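Local coordinates for shikimate dehydrogenase-like protein HI_0607 (Haemophilus influenzae, PDB 1NPY) that catalyses the NADP(+)-dependent oxidation of shikimate to 3-dehydroshikimate in vitro, far more weakly than classical shikimate dehydrogenases, so its biological substrate may be another, at residues Gly129-Val134 with Gln157-Leu162; Ala136-Ser141 with Ala176-Asn181; Asn88-Val91 with Phe96-Ala99. One frame throughout, in Å; residues are numbered along the deposited sequence.

Interaction 1 (Gly129-Val134 with Gln157-Leu162)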
loop_
_atom_site.group_PDB
_atom_site.type_symbol
_atom_site.label_atom_id
_atom_site.label_comp_id
_atom_site.label_asym_id
_atom_site.label_seq_id
_atom_site.Cartn_x
_atom_site.Cartn_y
_atom_site.Cartn_z
ATOM N N GLY A 129 5.489 0.841 8.689
ATOM C CA GLY A 129 4.748 0.179 7.635
ATOM C C GLY A 129 4.305 1.266 6.681
ATOM O O GLY A 129 5.062 2.022 6.086
ATOM N N MET A 130 2.993 1.340 6.550
ATOM C CA MET A 130 2.403 2.191 5.537
ATOM C C MET A 130 2.229 3.605 6.049
ATOM O O MET A 130 1.601 4.390 5.362
ATOM C CB MET A 130 1.043 1.569 5.237
ATOM C CG MET A 130 1.196 0.281 4.516
ATOM S SD MET A 130 1.134 0.859 2.823
ATOM C CE MET A 130 -0.535 0.590 2.603
ATOM N N ALA A 131 2.702 3.922 7.258
ATOM C CA ALA A 131 2.457 5.243 7.842
ATOM C C ALA A 131 2.878 6.373 6.923
ATOM O O ALA A 131 2.139 7.332 6.699
ATOM C CB ALA A 131 3.176 5.390 9.164
ATOM N N LYS A 132 4.096 6.270 6.397
ATOM C CA LYS A 132 4.603 7.360 5.582
ATOM C C LYS A 132 3.745 7.574 4.336
ATOM O O LYS A 132 3.341 8.696 4.051
ATOM C CB LYS A 132 6.087 7.100 5.295
ATOM C CG LYS A 132 6.922 8.305 4.980
ATOM C CD LYS A 132 8.372 7.825 4.801
ATOM C CE LYS A 132 9.290 8.942 4.380
ATOM N NZ LYS A 132 10.663 8.368 4.322
ATOM N N ALA A 133 3.372 6.501 3.643
ATOM C CA ALA A 133 2.503 6.555 2.470
ATOM C C ALA A 133 1.144 7.155 2.812
ATOM O O ALA A 133 0.669 8.031 2.112
ATOM C CB ALA A 133 2.294 5.174 1.888
ATOM N N VAL A 134 0.559 6.750 3.931
ATOM C CA VAL A 134 -0.700 7.325 4.393
ATOM C C VAL A 134 -0.596 8.831 4.676
ATOM O O VAL A 134 -1.401 9.623 4.163
ATOM C CB VAL A 134 -1.212 6.531 5.619
ATOM C CG1 VAL A 134 -2.329 7.319 6.282
ATOM C CG2 VAL A 134 -1.631 5.112 5.167
ATOM N N GLN A 157 7.606 11.920 15.734
ATOM C CA GLN A 157 7.897 13.351 15.684
ATOM C C GLN A 157 8.491 13.693 14.316
ATOM O O GLN A 157 8.158 14.724 13.712
ATOM C CB GLN A 157 8.875 13.703 16.814
ATOM C CG GLN A 157 8.226 13.877 18.188
ATOM C CD GLN A 157 9.237 13.884 19.329
ATOM O OE1 GLN A 157 10.333 13.317 19.226
ATOM N NE2 GLN A 157 8.842 14.492 20.437
ATOM N N TYR A 158 9.337 12.796 13.814
ATOM C CA TYR A 158 9.962 12.962 12.495
ATOM C C TYR A 158 8.927 13.059 11.379
ATOM O O TYR A 158 8.960 13.952 10.529
ATOM C CB TYR A 158 10.920 11.801 12.202
ATOM C CG TYR A 158 11.441 11.755 10.788
ATOM C CD1 TYR A 158 12.204 12.789 10.276
ATOM C CD2 TYR A 158 11.162 10.674 9.946
ATOM C CE1 TYR A 158 12.671 12.758 8.969
ATOM C CE2 TYR A 158 11.648 10.629 8.643
ATOM C CZ TYR A 158 12.401 11.677 8.165
ATOM O OH TYR A 158 12.885 11.692 6.874
ATOM N N LEU A 159 7.996 12.112 11.385
ATOM C CA LEU A 159 6.945 12.073 10.371
ATOM C C LEU A 159 6.075 13.307 10.396
ATOM O O LEU A 159 5.790 13.893 9.356
ATOM C CB LEU A 159 6.050 10.852 10.591
ATOM C CG LEU A 159 6.602 9.529 10.101
ATOM C CD1 LEU A 159 5.502 8.490 10.283
ATOM C CD2 LEU A 159 7.038 9.724 8.647
ATOM N N ALA A 160 5.660 13.713 11.594
ATOM C CA ALA A 160 4.975 14.979 11.770
ATOM C C ALA A 160 5.772 16.176 11.255
ATOM O O ALA A 160 5.224 17.006 10.530
ATOM C CB ALA A 160 4.590 15.179 13.234
ATOM N N ALA A 161 7.053 16.276 11.613
ATOM C CA ALA A 161 7.881 17.402 11.169
ATOM C C ALA A 161 8.084 17.393 9.663
ATOM O O ALA A 161 7.966 18.425 8.997
ATOM C CB ALA A 161 9.227 17.394 11.889
ATOM N N LEU A 162 8.221 16.199 9.097
ATOM C CA LEU A 162 8.544 16.076 7.676
ATOM C C LEU A 162 7.363 16.514 6.833
ATOM O O LEU A 162 7.523 17.161 5.794
ATOM C CB LEU A 162 8.956 14.633 7.354
ATOM C CG LEU A 162 9.489 14.307 5.961
ATOM C CD1 LEU A 162 10.841 14.937 5.765
ATOM C CD2 LEU A 162 9.614 12.810 5.773
#
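Two helices of the NADP(+)-binding Rossmann-type domain meet here through a small apolar contact, with A131 and K132 in the first turn of helix 131-140 set against L159 and L162 of helix 153-163. Both helices belong to the layers around the parallel sheet, and helix 131-140 follows the glycine-rich turn that, by similarity, binds NADP(+) through G126 to M130. A131 occupies the alanine place of what looks like a GxGxxA motif. Its methyl is small enough to let the neighbouring helix come near, and CB lies 4.0 Å from CD1 of L159. The other branch of L159 reaches the lysine: CD2 is 3.9 Å from CG of K132. One forked leucine thus spans two consecutive residues, which branching at CG suits well. K132 contributes its aliphatic stem; with CG anti to the backbone N (chi1 -156°) and the chain extended beyond, CG and CE come to lie beside L159 and L162. Its NZ makes a weak hydrogen bond to the carbonyl oxygen of I84, while the methylenes lie against the leucines. L159 and A131 are buried, whereas L162 is exposed, and its CD2 rests 4.1 Å from CE of K132.

Interaction 2 (Ala136-Ser141 with Ala176-Asn181)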
loop_
_atom_site.group_PDB
_atom_site.type_symbol
_atom_site.label_atom_id
_atom_site.label_comp_id
_atom_site.label_asym_id
_atom_site.label_seq_id
_atom_site.Cartn_x
_atom_site.Cartn_y
_atom_site.Cartn_z
ATOM N N ALA A 136 1.631 11.007 3.729
ATOM C CA ALA A 136 1.935 11.777 2.524
ATOM C C ALA A 136 0.751 11.901 1.587
ATOM O O ALA A 136 0.552 12.931 0.927
ATOM C CB ALA A 136 3.124 11.146 1.791
ATOM N N ALA A 137 -0.022 10.824 1.498
ATOM C CA ALA A 137 -1.215 10.830 0.667
ATOM C C ALA A 137 -2.243 11.829 1.176
ATOM O O ALA A 137 -2.865 12.557 0.392
ATOM C CB ALA A 137 -1.806 9.436 0.523
ATOM N N PHE A 138 -2.418 11.871 2.495
ATOM C CA PHE A 138 -3.322 12.879 3.051
ATOM C C PHE A 138 -2.802 14.289 2.813
ATOM O O PHE A 138 -3.567 15.174 2.437
ATOM C CB PHE A 138 -3.616 12.603 4.524
ATOM C CG PHE A 138 -4.718 11.599 4.731
ATOM C CD1 PHE A 138 -6.046 11.973 4.622
ATOM C CD2 PHE A 138 -4.425 10.274 5.021
ATOM C CE1 PHE A 138 -7.058 11.078 4.792
ATOM C CE2 PHE A 138 -5.439 9.371 5.228
ATOM C CZ PHE A 138 -6.760 9.764 5.104
ATOM N N LYS A 139 -1.503 14.493 2.964
ATOM C CA LYS A 139 -0.925 15.826 2.868
ATOM C C LYS A 139 -1.098 16.291 1.436
ATOM O O LYS A 139 -1.522 17.428 1.193
ATOM C CB LYS A 139 0.564 15.788 3.211
ATOM C CG LYS A 139 1.290 17.138 3.141
ATOM C CD LYS A 139 0.847 18.000 4.308
ATOM C CE LYS A 139 1.545 19.367 4.295
ATOM N NZ LYS A 139 1.989 19.679 2.908
ATOM N N ASN A 140 -0.781 15.421 0.481
ATOM C CA ASN A 140 -0.837 15.865 -0.906
ATOM C C ASN A 140 -2.253 15.903 -1.460
ATOM O O ASN A 140 -2.477 16.385 -2.565
ATOM C CB ASN A 140 0.088 15.011 -1.764
ATOM C CG ASN A 140 1.532 15.211 -1.389
ATOM O OD1 ASN A 140 1.892 16.219 -0.772
ATOM N ND2 ASN A 140 2.364 14.226 -1.695
ATOM N N SER A 141 -3.219 15.406 -0.691
ATOM C CA SER A 141 -4.636 15.562 -0.985
ATOM C C SER A 141 -5.250 16.799 -0.327
ATOM O O SER A 141 -6.476 16.961 -0.337
ATOM C CB SER A 141 -5.378 14.298 -0.534
ATOM O OG SER A 141 -4.957 13.180 -1.311
ATOM N N ALA A 176 -11.427 13.412 16.528
ATOM C CA ALA A 176 -11.040 13.243 15.133
ATOM C C ALA A 176 -12.185 12.622 14.327
ATOM O O ALA A 176 -12.999 11.865 14.855
ATOM C CB ALA A 176 -9.794 12.394 15.044
ATOM N N ASP A 177 -12.265 12.980 13.050
ATOM C CA ASP A 177 -13.291 12.481 12.149
ATOM C C ASP A 177 -12.901 11.226 11.392
ATOM O O ASP A 177 -13.749 10.411 11.037
ATOM C CB ASP A 177 -13.594 13.585 11.142
ATOM C CG ASP A 177 -13.978 14.855 11.840
ATOM O OD1 ASP A 177 -14.960 14.772 12.604
ATOM O OD2 ASP A 177 -13.354 15.927 11.721
ATOM N N ILE A 178 -11.612 11.109 11.095
ATOM C CA ILE A 178 -11.045 10.028 10.309
ATOM C C ILE A 178 -9.952 9.370 11.146
ATOM O O ILE A 178 -8.940 9.990 11.486
ATOM C CB ILE A 178 -10.491 10.532 8.961
ATOM C CG1 ILE A 178 -11.605 11.170 8.119
ATOM C CG2 ILE A 178 -9.867 9.416 8.165
ATOM C CD1 ILE A 178 -11.112 11.922 6.868
ATOM N N LEU A 179 -10.160 8.096 11.461
ATOM C CA LEU A 179 -9.185 7.303 12.196
ATOM C C LEU A 179 -8.511 6.297 11.277
ATOM O O LEU A 179 -9.184 5.521 10.600
ATOM C CB LEU A 179 -9.864 6.539 13.329
ATOM C CG LEU A 179 -10.759 7.433 14.188
ATOM C CD1 LEU A 179 -11.417 6.541 15.233
ATOM C CD2 LEU A 179 -9.957 8.514 14.890
ATOM N N VAL A 180 -7.187 6.350 11.206
ATOM C CA VAL A 180 -6.452 5.448 10.332
ATOM C C VAL A 180 -5.510 4.599 11.175
ATOM O O VAL A 180 -4.685 5.118 11.931
ATOM C CB VAL A 180 -5.607 6.187 9.257
ATOM C CG1 VAL A 180 -5.084 5.225 8.230
ATOM C CG2 VAL A 180 -6.353 7.330 8.614
ATOM N N ASN A 181 -5.586 3.283 11.004
ATOM C CA ASN A 181 -4.670 2.388 11.687
ATOM C C ASN A 181 -3.598 1.920 10.699
ATOM O O ASN A 181 -3.923 1.343 9.645
ATOM C CB ASN A 181 -5.361 1.145 12.242
ATOM C CG ASN A 181 -4.356 0.181 12.861
ATOM O OD1 ASN A 181 -3.562 0.596 13.700
ATOM N ND2 ASN A 181 -4.378 -1.072 12.462
#
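On the helix side F138 makes the contact, its ring meeting I178 and V180 of the strand. The backbones are far apart, with CA of F138 10.9 Å from CA of V180, and a long flat side chain is what can span such a gap. CB of F138 points toward the strand, and with CG anti to the carbonyl carbon (chi1 -83°) the ring comes to meet V180, which approaches from the opposite direction. The ring atom CE2 approaches CG2 of V180 at 4.1 Å, and CZ lies 4.4 Å from CG2 of I178. Both methyls meet the ring obliquely. Since I178 and V180 are two positions apart on one strand, they point to the same face of the sheet, and the CG2 methyls of these two beta-branched residues give the ring an apolar seat. This is the helix-on-sheet packing of a Rossmann-type domain: helix 131-140 covers one face of the parallel sheet, and strand 178-181 lies next to strand 122-125, whose V122 also touches I178 and V180. F143 meets the ring of F138 edge-to-face, and I111 of helix 102-113 adds a further apolar neighbour. Farther along, S141 turns its hydroxyl back onto the chain, OG donating to the carbonyl oxygen of A137 at 2.8 Å with the donor tilted 26° from the carbonyl plane.

Interaction 3 (Asn88-Val91 with Phe96-Ala99)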
loop_
_atom_site.group_PDB
_atom_site.type_symbol
_atom_site.label_atom_id
_atom_site.label_comp_id
_atom_site.label_asym_id
_atom_site.label_seq_id
_atom_site.Cartn_x
_atom_site.Cartn_y
_atom_site.Cartn_z
ATOM N N ASN A 88 8.065 0.727 -4.664
ATOM C CA ASN A 88 7.469 -0.608 -4.639
ATOM C C ASN A 88 7.171 -1.148 -6.040
ATOM O O ASN A 88 6.662 -2.249 -6.216
ATOM C CB ASN A 88 6.248 -0.665 -3.727
ATOM C CG ASN A 88 4.968 -0.291 -4.454
ATOM O OD1 ASN A 88 5.042 0.524 -5.376
ATOM N ND2 ASN A 88 3.822 -0.883 -4.074
ATOM N N THR A 89 7.535 -0.391 -7.065
ATOM C CA THR A 89 7.217 -0.747 -8.451
ATOM C C THR A 89 8.277 -0.235 -9.412
ATOM O O THR A 89 8.604 0.943 -9.347
ATOM C CB THR A 89 5.915 -0.079 -8.906
ATOM O OG1 THR A 89 4.881 -0.448 -7.988
ATOM C CG2 THR A 89 5.488 -0.624 -10.238
ATOM N N ILE A 90 8.805 -1.107 -10.274
ATOM C CA ILE A 90 9.716 -0.700 -11.338
ATOM C C ILE A 90 9.120 -1.106 -12.674
ATOM O O ILE A 90 8.675 -2.243 -12.834
ATOM C CB ILE A 90 11.088 -1.395 -11.140
ATOM C CG1 ILE A 90 11.677 -1.077 -9.767
ATOM C CG2 ILE A 90 12.038 -1.012 -12.251
ATOM C CD1 ILE A 90 12.709 -2.064 -9.324
ATOM N N VAL A 91 9.140 -0.193 -13.643
ATOM C CA VAL A 91 8.711 -0.462 -14.997
ATOM C C VAL A 91 9.915 -0.223 -15.902
ATOM O O VAL A 91 10.540 0.843 -15.884
ATOM C CB VAL A 91 7.568 0.446 -15.463
ATOM C CG1 VAL A 91 7.078 0.028 -16.853
ATOM C CG2 VAL A 91 6.429 0.450 -14.460
ATOM N N PHE A 96 15.186 1.575 -19.558
ATOM C CA PHE A 96 15.133 2.758 -18.713
ATOM C C PHE A 96 14.151 2.417 -17.600
ATOM O O PHE A 96 12.983 2.193 -17.875
ATOM C CB PHE A 96 14.652 3.976 -19.513
ATOM C CG PHE A 96 14.801 5.286 -18.819
ATOM C CD1 PHE A 96 16.001 5.963 -18.750
ATOM C CD2 PHE A 96 13.691 5.869 -18.239
ATOM C CE1 PHE A 96 16.083 7.190 -18.102
ATOM C CE2 PHE A 96 13.768 7.081 -17.623
ATOM C CZ PHE A 96 14.964 7.759 -17.559
ATOM N N LEU A 97 14.667 2.238 -16.384
ATOM C CA LEU A 97 13.857 1.799 -15.258
ATOM C C LEU A 97 13.239 2.968 -14.505
ATOM O O LEU A 97 13.923 3.712 -13.798
ATOM C CB LEU A 97 14.682 0.967 -14.277
ATOM C CG LEU A 97 15.428 -0.250 -14.838
ATOM C CD1 LEU A 97 16.108 -1.129 -13.801
ATOM C CD2 LEU A 97 14.483 -1.109 -15.657
ATOM N N ARG A 98 11.913 3.026 -14.563
ATOM C CA ARG A 98 11.127 4.067 -13.923
ATOM C C ARG A 98 10.487 3.471 -12.663
ATOM O O ARG A 98 10.063 2.308 -12.651
ATOM C CB ARG A 98 10.041 4.610 -14.850
ATOM C CG ARG A 98 10.515 5.191 -16.177
ATOM C CD ARG A 98 9.411 5.931 -16.930
ATOM N NE ARG A 98 9.936 6.850 -17.948
ATOM C CZ ARG A 98 10.098 6.577 -19.236
ATOM N NH1 ARG A 98 9.789 5.390 -19.717
ATOM N NH2 ARG A 98 10.560 7.501 -20.077
ATOM N N ALA A 99 10.541 4.249 -11.592
ATOM C CA ALA A 99 10.179 3.801 -10.249
ATOM C C ALA A 99 8.943 4.547 -9.773
ATOM O O ALA A 99 8.919 5.770 -9.863
ATOM C CB ALA A 99 11.321 4.088 -9.287
#
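The carbonyl oxygen of R98 accepts the N-H of V91 at 2.8 Å, in the carbonyl plane and nearly straight (168° at the hydrogen), and also takes a CA-H...O contact from CA of I90 at 3.3 Å. The return bond, from N of R98 to O of V91, is 2.9 Å long, so V91 and R98 form an antiparallel hydrogen-bonded pair; I90 and A99 form the adjoining non-hydrogen-bonded pair. These are the arms of the beta hairpin 89-93/96-100 in the mixed sheet of the substrate-binding domain. Where it begins, N88 and T89 both face Y100 in a classic beta bulge. On I90's face, CG2, anti to the backbone N, is the branch that reaches CB of L97 at 3.9 Å; I49 of helix 45-55 touches both apolar residues. V91 lies on the opposite face, packing on L249 and Y250 of helix 235-251. R98 starts out there too, but its extended chain leads away from segment 88-91, and CD2 of F96 lies 3.8 Å above its guanidinium plane, over the centre. NE forms a salt bridge with E76 and NH1 another with D93, so carboxylates and ring together probably restrict the guanidinium's rotation and offset its charge.

Overall arrangement
Interactions 1 and 2 share helix 131-140, the first using its N-terminal turn and the second its C-terminal part. Their centres are 11 Å apart, and they join directly where CG1 of V134 packs on CG1 of V180 at 4.0 Å. Interaction 3 belongs to the other sheet, with its centre about 23 Å from that of interaction 1 and 26 Å from that of interaction 2. The probable catalytic site lies between: the side chain of K67, the inferred proton donor/acceptor, is about 10 Å from that of K132 and about 9 Å from that of T89, while D103, inferred to bind substrate, is about 9 and 8 Å from them.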